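Long-range contact in MgGH51 (Meripilus giganteus, PDB 6ZPV), which probably removes terminal alpha-L-arabinofuranosyl residues from arabinose-containing polysaccharides, as a fungal glycoside hydrolase of family GH51: residues 11-25 and 468-482. Numbering follows the deposited sequence.
Sequences HTVPSTLYGLMFEDI and ERNSDIVFAASYAPL. With SO4 (sulfate ion), chain R.
With chi1 of 69° and 63°, CG of His11 and OG of Ser471 each sit between their own backbone N and carbonyl carbon, which turns the imidazole edge to the serine hydroxyl. NE2 of His11 donates an almost straight bond to Ser471 OG (3.0 Å), lying in the ring plane, while OG in turn donates a hydrogen bond to Glu468 O, in the carbonyl plane, in the last turn of helix 454-469. Asp472 CB covers one face of the imidazole in a CH-pi contact, 3.9 Å from CB to the His11 ring centroid; the Asp472 carboxylate itself pairs with Arg420. Tyr18 OH donates a hydrogen bond to Glu468 OE2 (2.8 Å) from above the carboxylate plane; Lys551 forms a salt bridge with the same oxygen and Ser538 holds OE1, and the added positive charge probably favours the ionised acid. Between these polar links Leu17 splits its branches, CD1 against Val474 CG1 and CD2 over the aliphatic part of Glu468. Within the type I turn from Pro14 to Leu17, Thr16 OG1 donates a short bond to Phe475 O (2.6 Å).

Direct strand pairing is brief: Gly19 N binds Ala477 O (3.1 Å) beside the lone Tyr18-Ala477 bridge. Beyond it the backbones part and three waters span them, joining Gly19 O to Tyr479 N, Met21 N to Tyr479 O, and Met21 O to Leu482 N. Apolar contacts flank this wet seam, with Met21 SD on Ala480 CB (3.7 Å) and Leu20 CD2 on Leu482 CD1 (3.9 Å). Strands 20-21 and 474-479 are the first and eighth of the parallel sheet, and their meeting closes the (beta/alpha)8 barrel characteristic of the GH51 catalytic domain.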
loop_
_atom_site.group_PDB
_atom_site.type_symbol
_atom_site.label_atom_id
_atom_site.label_comp_id
_atom_site.label_asym_id
_atom_site.label_seq_id
_atom_site.Cartn_x
_atom_site.Cartn_y
_atom_site.Cartn_z
ATOM N N HIS A 11 -28.845 10.300 -8.588
ATOM C CA HIS A 11 -28.261 10.183 -7.251
ATOM C C HIS A 11 -26.913 10.877 -7.212
ATOM O O HIS A 11 -26.335 11.183 -8.274
ATOM C CB HIS A 11 -28.165 8.709 -6.776
ATOM C CG HIS A 11 -27.184 7.901 -7.508
ATOM N ND1 HIS A 11 -27.483 7.098 -8.599
ATOM C CD2 HIS A 11 -25.868 7.769 -7.288
ATOM C CE1 HIS A 11 -26.317 6.486 -8.970
ATOM N NE2 HIS A 11 -25.349 6.894 -8.169
ATOM N N THR A 12 -26.439 11.099 -6.024
ATOM C CA THR A 12 -25.103 11.655 -5.766
ATOM C C THR A 12 -24.078 10.560 -5.798
ATOM O O THR A 12 -24.270 9.466 -5.212
ATOM C CB THR A 12 -25.112 12.387 -4.410
ATOM O OG1 THR A 12 -25.950 13.549 -4.447
ATOM C CG2 THR A 12 -23.732 12.820 -3.970
ATOM N N VAL A 13 -22.955 10.828 -6.439
ATOM C CA VAL A 13 -21.813 9.894 -6.477
ATOM C C VAL A 13 -21.012 10.170 -5.216
ATOM O O VAL A 13 -20.587 11.292 -4.997
ATOM C CB VAL A 13 -20.951 10.117 -7.714
ATOM C CG1 VAL A 13 -19.821 9.108 -7.731
ATOM C CG2 VAL A 13 -21.750 10.015 -8.989
ATOM N N PRO A 14 -20.823 9.171 -4.335
ATOM C CA PRO A 14 -20.096 9.387 -3.083
ATOM C C PRO A 14 -18.690 9.932 -3.323
ATOM O O PRO A 14 -18.017 9.497 -4.275
ATOM C CB PRO A 14 -20.033 7.969 -2.490
ATOM C CG PRO A 14 -21.150 7.229 -3.038
ATOM C CD PRO A 14 -21.247 7.772 -4.463
ATOM N N SER A 15 -18.201 10.743 -2.394
ATOM C CA SER A 15 -16.805 11.223 -2.466
ATOM C C SER A 15 -15.828 10.061 -2.343
ATOM O O SER A 15 -14.701 10.218 -2.866
ATOM C CB SER A 15 -16.554 12.259 -1.375
ATOM O OG SER A 15 -16.446 11.690 -0.089
ATOM N N THR A 16 -16.219 8.978 -1.734
ATOM C CA THR A 16 -15.375 7.828 -1.433
ATOM C C THR A 16 -15.326 6.765 -2.519
ATOM O O THR A 16 -14.703 5.737 -2.293
ATOM C CB THR A 16 -15.863 7.228 -0.102
ATOM O OG1 THR A 16 -17.277 7.013 -0.184
ATOM C CG2 THR A 16 -15.529 8.104 1.080
ATOM N N LEU A 17 -15.937 7.005 -3.688
ATOM C CA LEU A 17 -16.117 5.858 -4.606
ATOM C C LEU A 17 -14.805 5.188 -4.952
ATOM O O LEU A 17 -14.781 3.938 -5.017
ATOM C CB LEU A 17 -16.848 6.295 -5.861
ATOM C CG LEU A 17 -17.191 5.183 -6.837
ATOM C CD1 LEU A 17 -17.964 4.052 -6.209
ATOM C CD2 LEU A 17 -17.974 5.752 -8.012
ATOM N N TYR A 18 -13.741 5.908 -5.258
ATOM C CA TYR A 18 -12.482 5.312 -5.711
ATOM C C TYR A 18 -11.377 5.494 -4.688
ATOM O O TYR A 18 -11.135 6.657 -4.273
ATOM C CB TYR A 18 -12.044 5.850 -7.078
ATOM C CG TYR A 18 -13.100 5.675 -8.147
ATOM C CD1 TYR A 18 -13.360 4.421 -8.680
ATOM C CD2 TYR A 18 -13.859 6.731 -8.586
ATOM C CE1 TYR A 18 -14.368 4.242 -9.639
ATOM C CE2 TYR A 18 -14.855 6.561 -9.541
ATOM C CZ TYR A 18 -15.124 5.322 -10.058
ATOM O OH TYR A 18 -16.089 5.120 -11.020
ATOM N N GLY A 19 -10.664 4.451 -4.333
ATOM C CA GLY A 19 -9.554 4.574 -3.367
ATOM C C GLY A 19 -8.605 3.428 -3.466
ATOM O O GLY A 19 -8.636 2.671 -4.452
ATOM N N LEU A 20 -7.776 3.261 -2.449
ATOM C CA LEU A 20 -6.661 2.320 -2.449
ATOM C C LEU A 20 -6.816 1.267 -1.365
ATOM O O LEU A 20 -7.376 1.531 -0.278
ATOM C CB LEU A 20 -5.352 3.072 -2.188
ATOM C CG LEU A 20 -5.066 4.264 -3.084
ATOM C CD1 LEU A 20 -3.695 4.823 -2.758
ATOM C CD2 LEU A 20 -5.180 3.943 -4.556
ATOM N N MET A 21 -6.296 0.074 -1.652
ATOM C CA MET A 21 -6.216 -1.030 -0.690
ATOM C C MET A 21 -4.776 -1.378 -0.394
ATOM O O MET A 21 -4.012 -1.691 -1.314
ATOM C CB MET A 21 -6.963 -2.272 -1.181
ATOM C CG MET A 21 -6.987 -3.431 -0.212
ATOM S SD MET A 21 -5.503 -4.468 -0.265
ATOM C CE MET A 21 -5.701 -5.525 1.136
ATOM N N PHE A 22 -4.379 -1.308 0.893
ATOM C CA PHE A 22 -2.991 -1.545 1.274
ATOM C C PHE A 22 -2.891 -2.622 2.359
ATOM O O PHE A 22 -3.548 -2.570 3.399
ATOM C CB PHE A 22 -2.357 -0.239 1.777
ATOM C CG PHE A 22 -0.855 -0.404 2.016
ATOM C CD1 PHE A 22 -0.357 -0.829 3.235
ATOM C CD2 PHE A 22 0.048 -0.163 1.013
ATOM C CE1 PHE A 22 1.006 -1.026 3.411
ATOM C CE2 PHE A 22 1.419 -0.365 1.181
ATOM C CZ PHE A 22 1.891 -0.781 2.398
ATOM N N GLU A 23 -1.931 -3.512 2.141
ATOM C CA GLU A 23 -1.294 -4.286 3.195
ATOM C C GLU A 23 0.171 -4.393 2.772
ATOM O O GLU A 23 0.468 -4.206 1.589
ATOM C CB GLU A 23 -1.923 -5.677 3.320
ATOM C CG GLU A 23 -1.556 -6.611 2.161
ATOM C CD GLU A 23 -2.295 -7.950 2.239
ATOM O OE1 GLU A 23 -2.133 -8.681 3.255
ATOM O OE2 GLU A 23 -3.030 -8.233 1.270
ATOM N N ASP A 24 1.049 -4.818 3.684
ATOM C CA ASP A 24 2.449 -5.080 3.314
ATOM C C ASP A 24 2.479 -6.463 2.657
ATOM O O ASP A 24 2.375 -7.517 3.329
ATOM C CB ASP A 24 3.362 -5.001 4.547
ATOM C CG ASP A 24 4.772 -4.699 4.163
ATOM O OD1 ASP A 24 5.216 -5.081 3.039
ATOM O OD2 ASP A 24 5.495 -4.024 4.988
ATOM N N ILE A 25 2.550 -6.470 1.325
ATOM C CA ILE A 25 2.618 -7.669 0.481
ATOM C C ILE A 25 3.572 -7.278 -0.659
ATOM O O ILE A 25 3.605 -6.109 -1.073
ATOM C CB ILE A 25 1.225 -8.069 -0.061
ATOM C CG1 ILE A 25 1.248 -9.381 -0.868
ATOM C CG2 ILE A 25 0.567 -6.951 -0.836
ATOM C CD1 ILE A 25 -0.119 -9.854 -1.304
ATOM N N GLU A 468 -20.037 2.535 -10.625
ATOM C CA GLU A 468 -20.406 3.947 -10.650
ATOM C C GLU A 468 -21.902 4.122 -10.862
ATOM O O GLU A 468 -22.566 4.931 -10.172
ATOM C CB GLU A 468 -19.558 4.702 -11.699
ATOM C CG GLU A 468 -19.690 6.187 -11.657
ATOM C CD GLU A 468 -18.660 6.887 -12.533
ATOM O OE1 GLU A 468 -18.932 7.061 -13.722
ATOM O OE2 GLU A 468 -17.571 7.244 -11.980
ATOM N N ARG A 469 -22.500 3.365 -11.796
ATOM C CA ARG A 469 -23.975 3.431 -11.968
ATOM C C ARG A 469 -24.705 3.107 -10.659
ATOM O O ARG A 469 -25.720 3.705 -10.328
ATOM C CB ARG A 469 -24.379 2.450 -13.076
ATOM C CG ARG A 469 -25.897 2.365 -13.250
ATOM C CD ARG A 469 -26.352 1.581 -14.491
ATOM N NE ARG A 469 -25.916 0.180 -14.434
ATOM C CZ ARG A 469 -24.861 -0.340 -15.078
ATOM N NH1 ARG A 469 -24.138 0.356 -15.936
ATOM N NH2 ARG A 469 -24.533 -1.617 -14.834
ATOM N N ASN A 470 -24.184 2.083 -9.944
ATOM C CA ASN A 470 -24.778 1.596 -8.669
ATOM C C ASN A 470 -24.191 2.296 -7.450
ATOM O O ASN A 470 -24.312 1.735 -6.342
ATOM C CB ASN A 470 -24.653 0.104 -8.597
ATOM C CG ASN A 470 -25.451 -0.620 -9.660
ATOM O OD1 ASN A 470 -26.689 -0.576 -9.588
ATOM N ND2 ASN A 470 -24.775 -1.232 -10.623
ATOM N N SER A 471 -23.635 3.497 -7.620
ATOM C CA SER A 471 -22.971 4.215 -6.493
ATOM C C SER A 471 -23.958 4.856 -5.522
ATOM O O SER A 471 -23.511 5.460 -4.539
ATOM C CB SER A 471 -21.914 5.142 -6.990
ATOM O OG SER A 471 -22.424 6.177 -7.822
ATOM N N ASP A 472 -25.261 4.661 -5.729
ATOM C CA ASP A 472 -26.226 4.908 -4.660
ATOM C C ASP A 472 -26.005 3.941 -3.519
ATOM O O ASP A 472 -26.252 4.315 -2.357
ATOM C CB ASP A 472 -27.659 4.885 -5.189
ATOM C CG ASP A 472 -28.105 3.588 -5.839
ATOM O OD1 ASP A 472 -27.286 2.998 -6.585
ATOM O OD2 ASP A 472 -29.275 3.235 -5.638
ATOM N N ILE A 473 -25.588 2.710 -3.790
ATOM C CA ILE A 473 -25.313 1.687 -2.755
ATOM C C ILE A 473 -23.823 1.312 -2.694
ATOM O O ILE A 473 -23.394 0.835 -1.635
ATOM C CB ILE A 473 -26.209 0.449 -2.898
ATOM C CG1 ILE A 473 -25.932 -0.351 -4.166
ATOM C CG2 ILE A 473 -27.653 0.831 -2.698
ATOM C CD1 ILE A 473 -26.619 -1.719 -4.214
ATOM N N VAL A 474 -23.053 1.407 -3.770
ATOM C CA VAL A 474 -21.612 1.165 -3.750
ATOM C C VAL A 474 -20.927 2.453 -3.318
ATOM O O VAL A 474 -21.027 3.465 -4.047
ATOM C CB VAL A 474 -21.080 0.683 -5.106
ATOM C CG1 VAL A 474 -19.550 0.507 -5.013
ATOM C CG2 VAL A 474 -21.750 -0.590 -5.568
ATOM N N PHE A 475 -20.298 2.467 -2.147
ATOM C CA PHE A 475 -19.709 3.696 -1.643
ATOM C C PHE A 475 -18.206 3.796 -1.856
ATOM O O PHE A 475 -17.658 4.906 -1.731
ATOM C CB PHE A 475 -20.049 3.975 -0.167
ATOM C CG PHE A 475 -19.289 3.203 0.862
ATOM C CD1 PHE A 475 -19.610 1.860 1.157
ATOM C CD2 PHE A 475 -18.207 3.747 1.520
ATOM C CE1 PHE A 475 -18.936 1.154 2.133
ATOM C CE2 PHE A 475 -17.545 3.032 2.511
ATOM C CZ PHE A 475 -17.900 1.729 2.793
ATOM N N ALA A 476 -17.526 2.698 -2.157
ATOM C CA ALA A 476 -16.055 2.677 -2.190
ATOM C C ALA A 476 -15.624 1.424 -2.952
ATOM O O ALA A 476 -16.279 0.368 -2.851
ATOM C CB ALA A 476 -15.541 2.656 -0.762
ATOM N N ALA A 477 -14.496 1.510 -3.636
ATOM C CA ALA A 477 -13.956 0.411 -4.446
ATOM C C ALA A 477 -12.457 0.596 -4.580
ATOM O O ALA A 477 -11.997 1.695 -4.916
ATOM C CB ALA A 477 -14.625 0.392 -5.779
ATOM N N SER A 478 -11.704 -0.503 -4.406
ATOM C CA SER A 478 -10.245 -0.484 -4.529
ATOM C C SER A 478 -9.727 -1.767 -5.165
ATOM O O SER A 478 -10.074 -2.892 -4.752
ATOM C CB SER A 478 -9.594 -0.272 -3.141
ATOM O OG SER A 478 -10.204 -1.022 -2.105
ATOM N N TYR A 479 -8.837 -1.588 -6.137
ATOM C CA TYR A 479 -8.056 -2.691 -6.737
ATOM C C TYR A 479 -7.125 -3.305 -5.682
ATOM O O TYR A 479 -6.667 -2.590 -4.778
ATOM C CB TYR A 479 -7.223 -2.119 -7.903
ATOM C CG TYR A 479 -6.449 -3.100 -8.753
ATOM C CD1 TYR A 479 -5.249 -3.647 -8.365
ATOM C CD2 TYR A 479 -6.953 -3.465 -10.000
ATOM C CE1 TYR A 479 -4.527 -4.527 -9.158
ATOM C CE2 TYR A 479 -6.222 -4.320 -10.809
ATOM C CZ TYR A 479 -5.012 -4.858 -10.411
ATOM O OH TYR A 479 -4.264 -5.729 -11.185
ATOM N N ALA A 480 -6.787 -4.577 -5.833
ATOM C CA ALA A 480 -5.749 -5.132 -4.950
ATOM C C ALA A 480 -4.958 -6.209 -5.631
ATOM O O ALA A 480 -5.538 -6.963 -6.445
ATOM C CB ALA A 480 -6.349 -5.661 -3.674
ATOM N N PRO A 481 -3.676 -6.409 -5.260
ATOM C CA PRO A 481 -2.885 -5.513 -4.425
ATOM C C PRO A 481 -2.492 -4.221 -5.161
ATOM O O PRO A 481 -2.429 -4.140 -6.397
ATOM C CB PRO A 481 -1.595 -6.322 -4.108
ATOM C CG PRO A 481 -1.989 -7.732 -4.400
ATOM C CD PRO A 481 -2.975 -7.658 -5.554
ATOM N N LEU A 482 -2.133 -3.212 -4.348
ATOM C CA LEU A 482 -1.709 -1.895 -4.810
ATOM C C LEU A 482 -0.297 -1.911 -5.362
ATOM O O LEU A 482 -0.066 -1.248 -6.389
ATOM C CB LEU A 482 -1.843 -0.950 -3.639
ATOM C CG LEU A 482 -1.551 0.526 -3.914
ATOM C CD1 LEU A 482 -2.476 1.102 -4.962
ATOM C CD2 LEU A 482 -1.627 1.313 -2.634
HETATM S S SO4 R . -19.617 11.060 1.082
HETATM O O1 SO4 R . -18.298 10.400 0.996
HETATM O O2 SO4 R . -19.780 11.941 2.198
HETATM O O3 SO4 R . -20.645 9.957 1.205
HETATM O O4 SO4 R . -19.833 11.673 -0.221
HETATM O O HOH W 1 -7.743 1.166 -6.585
HETATM O O HOH W 2 -2.343 -4.042 -1.390
HETATM O O HOH W 3 -5.808 -0.011 -4.620
#